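Local coordinates for protein acyl-CoA dehydrogenase (Slackia heliotrinireducens, PDB 4RM7) that belongs to the acyl-CoA dehydrogenase family, with a helical N-terminal domain, a beta-sheet middle domain and a helical C-terminal domain, in an assembly of four chains, at residues Leu97-Ala102 and Tyr124-Ser129; Glu332-Ala337 and Ser353-Asp358; Lys25-Ala30 and Leu88-Asp93. One frame throughout, in Å; residues are numbered along the deposited sequence. Where two conformers were deposited one is given.

The three contacts are all buried and follow one another along the chain in the order contact 3, contact 1, contact 2. Contacts 3 and 1 share helix 90-103: its N-terminal end packs on Phe27 in contact 3, and its later turns face strand 124-127 in contact 1, with about 21 Å between the two centres. Contact 2 belongs to the helical C-terminal domain. Its centre is about 30 Å from that of contact 1, on the opposite side of the chain's centre, and about 18 Å from that of contact 3, whose nearest atoms come within about 7 Å without touching. Contact 2 also reaches a second subunit, whereas no other chain touches the segments of contacts 1 and 3.

Contact 1: Leu97-Ala102 and Tyr124-Ser129; sequences LQILEA and YALAIS
Tyr124 carries CG between its backbone N and carbonyl carbon (chi1 63°), and this rotation sends the ring from the strand to the helix, where Leu100 receives it. Leu100 has CG anti to the backbone N (chi1 -179°), which turns the isobutyl group toward the phenol; with chi2 as modelled, CD2 comes 3.6 Å from Tyr124 CE2, oblique to the ring. Leu100 CB lies 3.1 Å from Tyr124 OH, and Tyr124 OH is 3.7 Å from Leu97 CA. The polar need of this OH is met by a hydrogen bond to the carbonyl oxygen of Gln96, the residue before Leu97, which ties the ring to the same helix it packs on. A second, purely apolar pair lies further along the strand: Ile99 CD1 meets Leu126 CD2 at 3.6 Å, the two side chains crossing at about a right angle, and Ile99 CG2 lies 4.2 Å from Leu126 CD1.

Helix and strand run nearly perpendicular (81°), with axes 10.1 Å apart, a separation filled by these side chains. The contact thus joins the helical N-terminal domain to the sheet of the middle domain. Gln96 OE1 also accepts a hydrogen bond from Leu126 N. Around the pair, Phe112 of helix 106-119 meets the Tyr124 ring, Leu241 of helix 234-270 touches Ile99, and Leu170 of strand 168-175, which pairs in parallel with strand 124-127, packs on Leu100 and Leu126.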
loop_
_atom_site.group_PDB
_atom_site.type_symbol
_atom_site.label_atom_id
_atom_site.label_comp_id
_atom_site.label_asym_id
_atom_site.label_seq_id
_atom_site.Cartn_x
_atom_site.Cartn_y
_atom_site.Cartn_z
ATOM N N LEU A 97 -14.282 34.821 -5.075
ATOM C CA LEU A 97 -14.633 36.052 -4.405
ATOM C C LEU A 97 -13.402 36.647 -3.767
ATOM O O LEU A 97 -13.100 37.828 -3.924
ATOM C CB LEU A 97 -15.693 35.796 -3.340
ATOM C CG LEU A 97 -16.270 37.084 -2.763
ATOM C CD1 LEU A 97 -16.748 37.985 -3.898
ATOM C CD2 LEU A 97 -17.394 36.789 -1.784
ATOM N N GLN A 98 -12.693 35.798 -3.045
ATOM C CA GLN A 98 -11.498 36.201 -2.327
ATOM C C GLN A 98 -10.427 36.727 -3.276
ATOM O O GLN A 98 -9.855 37.794 -3.048
ATOM C CB GLN A 98 -10.971 35.027 -1.522
ATOM C CG GLN A 98 -9.925 35.401 -0.516
ATOM C CD GLN A 98 -9.697 34.298 0.483
ATOM O OE1 GLN A 98 -10.554 33.428 0.670
ATOM N NE2 GLN A 98 -8.530 34.308 1.120
ATOM N N ILE A 99 -10.179 35.972 -4.347
ATOM C CA ILE A 99 -9.217 36.349 -5.376
ATOM C C ILE A 99 -9.575 37.668 -6.065
ATOM O O ILE A 99 -8.704 38.507 -6.311
ATOM C CB ILE A 99 -9.095 35.245 -6.425
ATOM C CG1 ILE A 99 -8.298 34.080 -5.861
ATOM C CG2 ILE A 99 -8.417 35.747 -7.677
ATOM C CD1 ILE A 99 -8.251 32.905 -6.797
ATOM N N LEU A 100 -10.851 37.861 -6.370
ATOM C CA LEU A 100 -11.285 39.133 -6.939
ATOM C C LEU A 100 -10.986 40.302 -6.002
ATOM O O LEU A 100 -10.447 41.318 -6.440
ATOM C CB LEU A 100 -12.779 39.124 -7.266
ATOM C CG LEU A 100 -13.190 40.466 -7.873
ATOM C CD1 LEU A 100 -12.480 40.636 -9.178
ATOM C CD2 LEU A 100 -14.687 40.610 -8.052
ATOM N N GLU A 101 -11.337 40.161 -4.722
ATOM C CA GLU A 101 -11.112 41.229 -3.745
ATOM C C GLU A 101 -9.642 41.596 -3.649
ATOM O O GLU A 101 -9.289 42.774 -3.602
ATOM C CB GLU A 101 -11.624 40.832 -2.362
ATOM C CG GLU A 101 -13.138 40.867 -2.214
ATOM C CD GLU A 101 -13.622 40.397 -0.841
ATOM O OE1 GLU A 101 -12.846 39.772 -0.088
ATOM O OE2 GLU A 101 -14.792 40.659 -0.512
ATOM N N ALA A 102 -8.790 40.580 -3.640
ATOM C CA ALA A 102 -7.348 40.772 -3.504
ATOM C C ALA A 102 -6.751 41.608 -4.628
ATOM O O ALA A 102 -5.878 42.434 -4.375
ATOM C CB ALA A 102 -6.642 39.413 -3.430
ATOM N N TYR A 124 -18.763 36.163 -13.057
ATOM C CA TYR A 124 -17.493 35.958 -13.731
ATOM C C TYR A 124 -16.899 34.586 -13.475
ATOM O O TYR A 124 -17.265 33.916 -12.533
ATOM C CB TYR A 124 -16.498 37.049 -13.349
ATOM C CG TYR A 124 -16.132 37.079 -11.895
ATOM C CD1 TYR A 124 -15.078 36.333 -11.416
ATOM C CD2 TYR A 124 -16.834 37.860 -11.004
ATOM C CE1 TYR A 124 -14.736 36.362 -10.085
ATOM C CE2 TYR A 124 -16.498 37.895 -9.671
ATOM C CZ TYR A 124 -15.449 37.143 -9.220
ATOM O OH TYR A 124 -15.112 37.172 -7.892
ATOM N N ALA A 125 -16.008 34.162 -14.356
ATOM C CA ALA A 125 -15.306 32.904 -14.197
ATOM C C ALA A 125 -13.805 33.104 -14.249
ATOM O O ALA A 125 -13.311 33.833 -15.080
ATOM C CB ALA A 125 -15.742 31.917 -15.252
ATOM N N LEU A 126 -13.093 32.447 -13.348
ATOM C CA LEU A 126 -11.661 32.601 -13.180
ATOM C C LEU A 126 -10.893 31.802 -14.224
ATOM O O LEU A 126 -11.096 30.603 -14.344
ATOM C CB LEU A 126 -11.296 32.138 -11.773
ATOM C CG LEU A 126 -9.900 32.310 -11.193
ATOM C CD1 LEU A 126 -9.478 33.778 -11.184
ATOM C CD2 LEU A 126 -9.893 31.740 -9.786
ATOM N N ALA A 127 -10.020 32.445 -14.990
ATOM C CA ALA A 127 -9.261 31.708 -16.001
ATOM C C ALA A 127 -7.763 31.884 -15.837
ATOM O O ALA A 127 -7.208 32.893 -16.264
ATOM C CB ALA A 127 -9.688 32.142 -17.395
ATOM N N ILE A 128 -7.108 30.888 -15.246
ATOM C CA ILE A 128 -5.699 30.998 -14.873
ATOM C C ILE A 128 -4.786 29.895 -15.423
ATOM O O ILE A 128 -3.722 30.183 -15.970
ATOM C CB ILE A 128 -5.535 30.981 -13.368
ATOM C CG1 ILE A 128 -6.541 31.898 -12.691
ATOM C CG2 ILE A 128 -4.130 31.408 -12.999
ATOM C CD1 ILE A 128 -6.451 31.792 -11.176
ATOM N N SER A 129 -5.175 28.633 -15.251
ATOM C CA SER A 129 -4.319 27.512 -15.656
ATOM C C SER A 129 -4.013 27.479 -17.152
ATOM O O SER A 129 -4.882 27.753 -17.971
ATOM C CB SER A 129 -4.965 26.188 -15.256
ATOM O OG SER A 129 -5.365 26.203 -13.893
#

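Contact 2: Glu332-Ala337 and Ser353-Asp358; sequences EVASDA and SSIWQD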
loop_
_atom_site.group_PDB
_atom_site.type_symbol
_atom_site.label_atom_id
_atom_site.label_comp_id
_atom_site.label_asym_id
_atom_site.label_seq_id
_atom_site.Cartn_x
_atom_site.Cartn_y
_atom_site.Cartn_z
ATOM N N GLU A 332 -9.691 6.348 -1.524
ATOM C CA GLU A 332 -9.573 4.993 -0.983
ATOM C C GLU A 332 -10.760 4.653 -0.070
ATOM O O GLU A 332 -11.308 3.534 -0.130
ATOM C CB GLU A 332 -8.239 4.833 -0.241
ATOM C CG GLU A 332 -7.036 5.028 -1.153
ATOM C CD GLU A 332 -5.688 4.949 -0.441
ATOM O OE1 GLU A 332 -5.657 4.823 0.808
ATOM O OE2 GLU A 332 -4.659 5.005 -1.152
ATOM N N VAL A 333 -11.167 5.620 0.760
ATOM C CA VAL A 333 -12.355 5.438 1.577
ATOM C C VAL A 333 -13.601 5.194 0.712
ATOM O O VAL A 333 -14.374 4.245 0.941
ATOM C CB VAL A 333 -12.587 6.644 2.498
ATOM C CG1 VAL A 333 -13.931 6.514 3.239
ATOM C CG2 VAL A 333 -11.474 6.724 3.490
ATOM N N ALA A 334 -13.804 6.046 -0.279
ATOM C CA ALA A 334 -14.963 5.886 -1.139
ATOM C C ALA A 334 -14.933 4.521 -1.856
ATOM O O ALA A 334 -15.950 3.834 -1.947
ATOM C CB ALA A 334 -15.023 7.018 -2.131
ATOM N N SER A 335 -13.757 4.119 -2.330
ATOM C CA SER A 335 -13.599 2.824 -2.982
ATOM C C SER A 335 -13.907 1.642 -2.044
ATOM O O SER A 335 -14.582 0.679 -2.449
ATOM C CB SER A 335 -12.186 2.683 -3.542
ATOM O OG SER A 335 -12.074 1.479 -4.290
ATOM N N ASP A 336 -13.403 1.719 -0.808
ATOM C CA ASP A 336 -13.705 0.729 0.231
ATOM C C ASP A 336 -15.189 0.681 0.553
ATOM O O ASP A 336 -15.745 -0.400 0.796
ATOM C CB ASP A 336 -12.928 1.007 1.522
ATOM C CG ASP A 336 -11.481 0.543 1.447
ATOM O OD1 ASP A 336 -11.240 -0.506 0.813
ATOM O OD2 ASP A 336 -10.588 1.235 2.011
ATOM N N ALA A 337 -15.826 1.849 0.563
ATOM C CA ALA A 337 -17.277 1.903 0.725
ATOM C C ALA A 337 -17.979 1.171 -0.415
ATOM O O ALA A 337 -18.902 0.401 -0.165
ATOM C CB ALA A 337 -17.764 3.331 0.803
ATOM N N SER A 353 -20.550 5.620 -5.778
ATOM C CA SER A 353 -19.793 5.594 -7.027
ATOM C C SER A 353 -19.542 6.998 -7.617
ATOM O O SER A 353 -18.534 7.208 -8.283
ATOM C CB SER A 353 -20.506 4.705 -8.059
ATOM O OG SER A 353 -21.841 5.133 -8.293
ATOM N N SER A 354 -20.447 7.951 -7.388
ATOM C CA SER A 354 -20.183 9.341 -7.765
ATOM C C SER A 354 -19.121 9.919 -6.858
ATOM O O SER A 354 -18.213 10.613 -7.310
ATOM C CB SER A 354 -21.425 10.211 -7.665
ATOM O OG SER A 354 -22.561 9.511 -8.103
ATOM N N ILE A 355 -19.246 9.646 -5.563
ATOM C CA ILE A 355 -18.292 10.149 -4.599
ATOM C C ILE A 355 -16.883 9.691 -4.961
ATOM O O ILE A 355 -15.936 10.465 -4.949
ATOM C CB ILE A 355 -18.654 9.682 -3.201
ATOM C CG1 ILE A 355 -19.922 10.405 -2.738
ATOM C CG2 ILE A 355 -17.455 9.873 -2.224
ATOM C CD1 ILE A 355 -20.496 9.836 -1.432
ATOM N N TRP A 356 -16.762 8.422 -5.304
ATOM C CA TRP A 356 -15.485 7.836 -5.668
ATOM C C TRP A 356 -14.885 8.572 -6.855
ATOM O O TRP A 356 -13.707 8.898 -6.876
ATOM C CB TRP A 356 -15.691 6.355 -5.982
ATOM C CG TRP A 356 -14.524 5.642 -6.494
ATOM C CD1 TRP A 356 -13.358 5.372 -5.817
ATOM C CD2 TRP A 356 -14.400 5.015 -7.781
ATOM N NE1 TRP A 356 -12.512 4.635 -6.623
ATOM C CE2 TRP A 356 -13.126 4.396 -7.827
ATOM C CE3 TRP A 356 -15.234 4.925 -8.901
ATOM C CZ2 TRP A 356 -12.673 3.695 -8.947
ATOM C CZ3 TRP A 356 -14.776 4.241 -10.024
ATOM C CH2 TRP A 356 -13.506 3.640 -10.038
ATOM N N GLN A 357 -15.714 8.830 -7.848
ATOM C CA GLN A 357 -15.289 9.591 -9.010
ATOM C C GLN A 357 -14.919 11.031 -8.669
ATOM O O GLN A 357 -13.909 11.525 -9.144
ATOM C CB GLN A 357 -16.385 9.562 -10.065
ATOM C CG GLN A 357 -16.592 8.176 -10.660
ATOM C CD GLN A 357 -17.791 8.110 -11.589
ATOM O OE1 GLN A 357 -18.769 8.848 -11.446
ATOM N NE2 GLN A 357 -17.721 7.219 -12.542
ATOM N N ASP A 358 -15.741 11.699 -7.863
ATOM C CA ASP A 358 -15.426 13.044 -7.379
ATOM C C ASP A 358 -14.061 13.061 -6.711
ATOM O O ASP A 358 -13.187 13.887 -7.032
ATOM C CB ASP A 358 -16.469 13.554 -6.374
ATOM C CG ASP A 358 -17.826 13.811 -7.001
ATOM O OD1 ASP A 358 -17.915 13.984 -8.238
ATOM O OD2 ASP A 358 -18.816 13.848 -6.244
#
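Glu332-Ala337 and Ser353-Asp358 are helical throughout and run nearly antiparallel, at 157° between their directions, with axes 8.5 Å apart. The backbones come nearest where Ala334 faces Trp356, at 5.0 Å between the two CA atoms, a spacing that the small alanine allows. Its methyl points toward the other helix and meets two neighbours there: Ala334 CB lies 3.7 Å from Trp356 CA and 3.8 Å from Ile355 CG2. This is helix-helix packing in the helical bundle that forms the C-terminal domain of acyl-CoA dehydrogenases, here between helix 316-341 and the shorter helix 351-362. Trp356 places CG anti to its backbone N (chi1 174°), and the indole stands roughly perpendicular to the partner helix, bringing the CD1-NE1 side of its five-membered ring to Ser335 while the six-membered ring extends away from that residue. Ser335 CB is 3.7 Å from Trp356 NE1 and lies oblique to the ring. Beyond this pair, the Trp356 ring stacks on Trp356 of the second subunit, and Ser335 O accepts a hydrogen bond from Arg360 of that subunit, so residues that join two helices within the chain also form part of the subunit interface. Ala260 of helix 234-270 touches both Ile355 and Ala337.

Contact 3: Lys25-Ala30 and Leu88-Asp93; sequences KYFTPA and LPFQND
Phe27 meets Leu88 and Phe90 chiefly through CZ, the far end of its ring. Leu88 CD1 approaches over one face of the Phe27 ring, 4.2 Å from CZ. Phe90 CE2 lies 3.9 Å from the same CZ, and the two rings see each other differently: Phe27 CZ sits at the edge of the Phe90 ring, in its plane, while Phe90 CE2 is oblique to the Phe27 ring. Phe27 and the two side chains facing it reach out from opposite directions, so they bridge backbones that stay far apart; the nearest CA atoms, those of Phe27 and Leu88, are 10.5 Å apart. The interaction is entirely apolar, and Phe27 provides the larger part of the buried surface.

The next shell is the backbone that aims these groups. Phe27 is the centre of an inverse gamma turn, with phi/psi of -88°/68° and a weak hydrogen bond from Thr28 N to Tyr26 O at 2.9 Å. Its CG lies anti to the carbonyl carbon and beside the backbone N (chi1 -59°), which together with the turn directs the ring to Leu88 and Phe90. The turn ends helix 10-26, and helix 29-38 follows at once, with Thr28 as N-cap: its OG1 accepts a hydrogen bond from the backbone N of Ser31. The phenylalanine therefore sits in the short joint between two helices. Across from it, Leu88 extends from the loop leading into helix 90-103, and Phe90 lies near the start of that helix, where Asp93 N hydrogen-bonds to Pro89 O at 3.1 Å.

Other helices of the N-terminal domain close round the cluster. Leu80 of helix 70-84 touches Phe27, Leu88 and Phe90 alike, Val45 of helix 43-50 packs on Phe27, and Phe49 of that same helix stacks on the Phe90 ring.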
loop_
_atom_site.group_PDB
_atom_site.type_symbol
_atom_site.label_atom_id
_atom_site.label_comp_id
_atom_site.label_asym_id
_atom_site.label_seq_id
_atom_site.Cartn_x
_atom_site.Cartn_y
_atom_site.Cartn_z
ATOM N N LYS A 25 -32.513 20.378 4.231
ATOM C CA LYS A 25 -33.678 20.927 3.576
ATOM C C LYS A 25 -33.634 20.859 2.065
ATOM O O LYS A 25 -34.610 20.494 1.441
ATOM C CB LYS A 25 -33.841 22.375 4.014
ATOM C CG LYS A 25 -34.920 23.166 3.316
ATOM C CD LYS A 25 -35.246 24.390 4.147
ATOM C CE LYS A 25 -35.971 25.451 3.349
ATOM N NZ LYS A 25 -36.938 24.835 2.412
ATOM N N TYR A 26 -32.508 21.211 1.469
ATOM C CA TYR A 26 -32.430 21.242 0.019
ATOM C C TYR A 26 -31.802 20.027 -0.630
ATOM O O TYR A 26 -32.227 19.605 -1.683
ATOM C CB TYR A 26 -31.708 22.496 -0.449
ATOM C CG TYR A 26 -32.477 23.757 -0.185
ATOM C CD1 TYR A 26 -33.573 24.097 -0.953
ATOM C CD2 TYR A 26 -32.112 24.605 0.832
ATOM C CE1 TYR A 26 -34.279 25.252 -0.710
ATOM C CE2 TYR A 26 -32.815 25.755 1.083
ATOM C CZ TYR A 26 -33.895 26.073 0.308
ATOM O OH TYR A 26 -34.585 27.219 0.571
ATOM N N PHE A 27 -30.767 19.483 -0.016
ATOM C CA PHE A 27 -30.005 18.433 -0.655
ATOM C C PHE A 27 -30.545 17.047 -0.403
ATOM O O PHE A 27 -29.934 16.240 0.267
ATOM C CB PHE A 27 -28.541 18.546 -0.283
ATOM C CG PHE A 27 -27.937 19.852 -0.671
ATOM C CD1 PHE A 27 -27.820 20.198 -1.989
ATOM C CD2 PHE A 27 -27.506 20.736 0.282
ATOM C CE1 PHE A 27 -27.273 21.403 -2.356
ATOM C CE2 PHE A 27 -26.960 21.943 -0.075
ATOM C CZ PHE A 27 -26.843 22.279 -1.397
ATOM N N THR A 28 -31.711 16.792 -0.968
ATOM C CA THR A 28 -32.308 15.480 -0.980
ATOM C C THR A 28 -31.698 14.646 -2.075
ATOM O O THR A 28 -31.167 15.181 -3.041
ATOM C CB THR A 28 -33.816 15.558 -1.215
ATOM O OG1 THR A 28 -34.069 16.278 -2.418
ATOM C CG2 THR A 28 -34.478 16.266 -0.078
ATOM N N PRO A 29 -31.823 13.260 -1.900
ATOM C CA PRO A 29 -31.233 12.488 -2.999
ATOM C C PRO A 29 -31.896 12.823 -4.312
ATOM O O PRO A 29 -31.217 12.938 -5.316
ATOM C CB PRO A 29 -31.553 11.045 -2.639
ATOM C CG PRO A 29 -31.617 11.036 -1.176
ATOM C CD PRO A 29 -32.255 12.342 -0.902
ATOM N N ALA A 30 -33.209 12.979 -4.311
ATOM C CA ALA A 30 -33.914 13.283 -5.540
ATOM C C ALA A 30 -33.511 14.617 -6.131
ATOM O O ALA A 30 -33.310 14.727 -7.325
ATOM C CB ALA A 30 -35.406 13.243 -5.304
ATOM N N LEU A 88 -19.970 20.541 -4.684
ATOM C CA LEU A 88 -20.862 21.692 -4.773
ATOM C C LEU A 88 -20.098 22.940 -5.233
ATOM O O LEU A 88 -18.882 23.015 -5.079
ATOM C CB LEU A 88 -21.536 21.916 -3.412
ATOM C CG LEU A 88 -22.333 20.718 -2.890
ATOM C CD1 LEU A 88 -22.859 21.025 -1.501
ATOM C CD2 LEU A 88 -23.479 20.336 -3.830
ATOM N N PRO A 89 -20.806 23.927 -5.811
ATOM C CA PRO A 89 -20.156 25.125 -6.372
ATOM C C PRO A 89 -19.640 26.101 -5.321
ATOM O O PRO A 89 -18.872 27.008 -5.651
ATOM C CB PRO A 89 -21.274 25.806 -7.182
ATOM C CG PRO A 89 -22.435 24.901 -7.158
ATOM C CD PRO A 89 -22.266 23.971 -5.982
ATOM N N PHE A 90 -20.074 25.926 -4.079
ATOM C CA PHE A 90 -19.848 26.924 -3.045
ATOM C C PHE A 90 -18.388 27.235 -2.822
ATOM O O PHE A 90 -18.023 28.411 -2.792
ATOM C CB PHE A 90 -20.496 26.483 -1.734
ATOM C CG PHE A 90 -21.962 26.272 -1.859
ATOM C CD1 PHE A 90 -22.773 27.283 -2.356
ATOM C CD2 PHE A 90 -22.532 25.047 -1.552
ATOM C CE1 PHE A 90 -24.147 27.092 -2.506
ATOM C CE2 PHE A 90 -23.899 24.846 -1.696
ATOM C CZ PHE A 90 -24.708 25.871 -2.181
ATOM N N GLN A 91 -17.548 26.207 -2.676
ATOM C CA GLN A 91 -16.128 26.462 -2.403
ATOM C C GLN A 91 -15.480 27.228 -3.568
ATOM O O GLN A 91 -14.652 28.108 -3.341
ATOM C CB GLN A 91 -15.349 25.166 -2.084
ATOM C CG GLN A 91 -15.400 24.021 -3.086
ATOM C CD GLN A 91 -16.597 23.104 -2.858
ATOM O OE1 GLN A 91 -17.633 23.539 -2.356
ATOM N NE2 GLN A 91 -16.462 21.831 -3.240
ATOM N N ASN A 92 -15.873 26.932 -4.807
ATOM C CA ASN A 92 -15.309 27.644 -5.952
ATOM C C ASN A 92 -15.728 29.120 -5.961
ATOM O O ASN A 92 -14.934 29.982 -6.322
ATOM C CB ASN A 92 -15.690 26.965 -7.271
ATOM C CG ASN A 92 -15.120 27.685 -8.490
ATOM O OD1 ASN A 92 -15.844 28.358 -9.224
ATOM N ND2 ASN A 92 -13.819 27.559 -8.702
ATOM N N ASP A 93 -16.954 29.424 -5.546
ATOM C CA ASP A 93 -17.356 30.830 -5.381
ATOM C C ASP A 93 -16.557 31.547 -4.292
ATOM O O ASP A 93 -16.124 32.681 -4.488
ATOM C CB ASP A 93 -18.837 30.959 -5.048
ATOM C CG ASP A 93 -19.727 30.430 -6.136
ATOM O OD1 ASP A 93 -19.295 30.386 -7.310
ATOM O OD2 ASP A 93 -20.867 30.050 -5.805
#